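PDB 5XOM: glycosaminoglycan xylosylkinase from Hydra vulgaris, which probably transfers phosphate to xylose in the glycosaminoglycan-protein linkage region, as a secretory-pathway kinase of the Fam20 family. Local coordinates for residues 61-67 and 142-148. Residues are numbered along the deposited sequence; the frame is centred on the assembly and turned at random.
Sequences ALTVDSD and DRLLGFY
Two flat groups, the Arg-143 guanidinium and the Tyr-148 ring, are both met edge-on by polar atoms of 61-67. Val-64 O lies in the guanidinium plane, and Arg-143 NH2 in turn lies in the plane of the Val-64 carbonyl, 2.6 Å from the oxygen, its N-H pointing almost straight at it (168°). Asp-67 OD1 also reaches the guanidinium edge, but its salt bridge to Arg-143 NH1 is long at 3.5 Å, and the N-H bond in it weak; the two planes are 60° apart. A bend at chi3 (68°) swings the end of the Arg-143 chain round to the Val-64 carbonyl. At the Tyr-148 ring, Thr-63 OG1 comes in plane against CD1 at 3.3 Å, the two side chains crossing at about a right angle, while Thr-63 O packs on Tyr-148 CB. A water accepts a hydrogen bond from Thr-63 OG1 (2.5 Å) and donates one to Asp-142 OD1 at 2.6 Å. The other oxygen of that carboxylate, OD2, takes hydrogen bonds from Arg-149 N and His-294 ND1. Tyr-148 O receives Leu-62 N at 2.8 Å and, weakly, Thr-63 N at 3.4 Å, a backbone grip independent of the side chains. A leucine in place of Arg-143 would probably leave Val-64 O without its straight in-plane donor and take from Asp-67 the positive charge it meets here. Ser-66 OG caps Glu-69 N at the start of helix 67-79 and also bonds Glu-69 OE2 of the second subunit, so this loop borders the dimer contact. The loop leading into that helix thus packs against the last turn of helix 132-144 and Tyr-148, just beyond its Schellman motif at Gly-146; lying between strands 106-112 and 153-159 in sequence, helix 132-144 is consistent with αC of the protein kinase fold.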
loop_
_atom_site.group_PDB
_atom_site.type_symbol
_atom_site.label_atom_id
_atom_site.label_comp_id
_atom_site.label_asym_id
_atom_site.label_seq_id
_atom_site.Cartn_x
_atom_site.Cartn_y
_atom_site.Cartn_z
ATOM N N ALA A 61 5.819 11.522 6.369
ATOM C CA ALA A 61 6.311 10.370 5.611
ATOM C C ALA A 61 6.459 10.750 4.149
ATOM O O ALA A 61 5.479 11.154 3.513
ATOM C CB ALA A 61 5.377 9.166 5.758
ATOM N N LEU A 62 7.671 10.604 3.609
ATOM C CA LEU A 62 7.862 10.790 2.178
ATOM C C LEU A 62 7.494 9.538 1.395
ATOM O O LEU A 62 6.997 9.640 0.269
ATOM C CB LEU A 62 9.310 11.192 1.871
ATOM C CG LEU A 62 9.774 12.599 2.266
ATOM C CD1 LEU A 62 11.192 12.833 1.730
ATOM C CD2 LEU A 62 8.801 13.684 1.786
ATOM N N THR A 63 7.711 8.358 1.970
ATOM C CA THR A 63 7.398 7.096 1.319
ATOM C C THR A 63 6.558 6.240 2.257
ATOM O O THR A 63 6.370 6.560 3.434
ATOM C CB THR A 63 8.670 6.343 0.904
ATOM O OG1 THR A 63 9.482 6.112 2.061
ATOM C CG2 THR A 63 9.468 7.158 -0.112
ATOM N N VAL A 64 6.056 5.132 1.717
ATOM C CA VAL A 64 5.103 4.279 2.412
ATOM C C VAL A 64 5.621 2.847 2.436
ATOM O O VAL A 64 6.552 2.480 1.717
ATOM C CB VAL A 64 3.709 4.331 1.762
ATOM C CG1 VAL A 64 3.096 5.701 1.955
ATOM C CG2 VAL A 64 3.814 3.987 0.281
ATOM N N ASP A 65 4.978 2.034 3.274
ATOM C CA ASP A 65 5.359 0.638 3.446
ATOM C C ASP A 65 5.089 -0.199 2.200
ATOM O O ASP A 65 5.733 -1.237 2.015
ATOM C CB ASP A 65 4.617 0.062 4.655
ATOM C CG ASP A 65 4.949 -1.395 4.912
ATOM O OD1 ASP A 65 6.135 -1.767 4.798
ATOM O OD2 ASP A 65 4.024 -2.166 5.244
ATOM N N SER A 66 4.164 0.235 1.343
ATOM C CA SER A 66 3.723 -0.544 0.185
ATOM C C SER A 66 4.843 -0.711 -0.837
ATOM O O SER A 66 5.227 0.249 -1.513
ATOM C CB SER A 66 2.520 0.134 -0.461
ATOM O OG SER A 66 2.268 -0.418 -1.744
ATOM N N ASP A 67 5.313 -1.949 -1.006
ATOM C CA ASP A 67 6.300 -2.232 -2.042
ATOM C C ASP A 67 5.715 -2.051 -3.435
ATOM O O ASP A 67 6.442 -1.690 -4.368
ATOM C CB ASP A 67 6.847 -3.651 -1.885
ATOM C CG ASP A 67 7.786 -3.787 -0.698
ATOM O OD1 ASP A 67 8.181 -2.746 -0.125
ATOM O OD2 ASP A 67 8.132 -4.935 -0.343
ATOM N N ASP A 142 16.418 3.514 4.884
ATOM C CA ASP A 142 15.435 4.431 5.456
ATOM C C ASP A 142 14.051 3.788 5.509
ATOM O O ASP A 142 13.327 3.943 6.498
ATOM C CB ASP A 142 15.406 5.714 4.626
ATOM C CG ASP A 142 14.198 6.584 4.915
ATOM O OD1 ASP A 142 13.148 6.391 4.266
ATOM O OD2 ASP A 142 14.296 7.479 5.776
ATOM N N ARG A 143 13.694 3.012 4.479
ATOM C CA ARG A 143 12.439 2.264 4.510
ATOM C C ARG A 143 12.529 1.075 5.461
ATOM O O ARG A 143 11.589 0.810 6.221
ATOM C CB ARG A 143 12.074 1.803 3.102
ATOM C CG ARG A 143 12.016 2.940 2.109
ATOM C CD ARG A 143 11.454 2.495 0.780
ATOM N NE ARG A 143 10.036 2.161 0.893
ATOM C CZ ARG A 143 9.540 0.948 0.678
ATOM N NH1 ARG A 143 10.345 -0.047 0.323
ATOM N NH2 ARG A 143 8.240 0.727 0.804
ATOM N N LEU A 144 13.658 0.355 5.440
ATOM C CA LEU A 144 13.816 -0.822 6.291
ATOM C C LEU A 144 13.693 -0.465 7.771
ATOM O O LEU A 144 13.087 -1.210 8.550
ATOM C CB LEU A 144 15.163 -1.495 6.007
ATOM C CG LEU A 144 15.557 -2.680 6.892
ATOM C CD1 LEU A 144 14.522 -3.785 6.759
ATOM C CD2 LEU A 144 16.953 -3.186 6.527
ATOM N N LEU A 145 14.258 0.668 8.180
ATOM C CA LEU A 145 14.169 1.077 9.575
ATOM C C LEU A 145 12.861 1.780 9.912
ATOM O O LEU A 145 12.661 2.144 11.077
ATOM C CB LEU A 145 15.337 1.992 9.944
ATOM C CG LEU A 145 16.756 1.443 9.843
ATOM C CD1 LEU A 145 17.766 2.574 10.002
ATOM C CD2 LEU A 145 16.977 0.339 10.878
ATOM N N GLY A 146 11.971 1.977 8.939
ATOM C CA GLY A 146 10.684 2.584 9.213
ATOM C C GLY A 146 10.693 4.087 9.351
ATOM O O GLY A 146 9.725 4.652 9.868
ATOM N N PHE A 147 11.765 4.760 8.923
ATOM C CA PHE A 147 11.783 6.219 8.969
ATOM C C PHE A 147 10.923 6.816 7.854
ATOM O O PHE A 147 10.161 7.758 8.089
ATOM C CB PHE A 147 13.221 6.738 8.878
ATOM C CG PHE A 147 14.033 6.512 10.123
ATOM C CD1 PHE A 147 13.523 6.832 11.371
ATOM C CD2 PHE A 147 15.307 5.978 10.046
ATOM C CE1 PHE A 147 14.271 6.627 12.521
ATOM C CE2 PHE A 147 16.062 5.774 11.192
ATOM C CZ PHE A 147 15.538 6.097 12.430
ATOM N N TYR A 148 11.049 6.287 6.633
ATOM C CA TYR A 148 10.272 6.730 5.471
ATOM C C TYR A 148 10.441 8.231 5.198
ATOM O O TYR A 148 9.495 8.922 4.819
ATOM C CB TYR A 148 8.788 6.357 5.621
ATOM C CG TYR A 148 8.558 4.851 5.702
ATOM C CD1 TYR A 148 8.735 4.041 4.585
ATOM C CD2 TYR A 148 8.176 4.242 6.895
ATOM C CE1 TYR A 148 8.545 2.672 4.651
ATOM C CE2 TYR A 148 7.981 2.867 6.968
ATOM C CZ TYR A 148 8.167 2.091 5.846
ATOM O OH TYR A 148 7.981 0.730 5.919
HETATM O O HOH W 1 11.953 6.476 1.928
#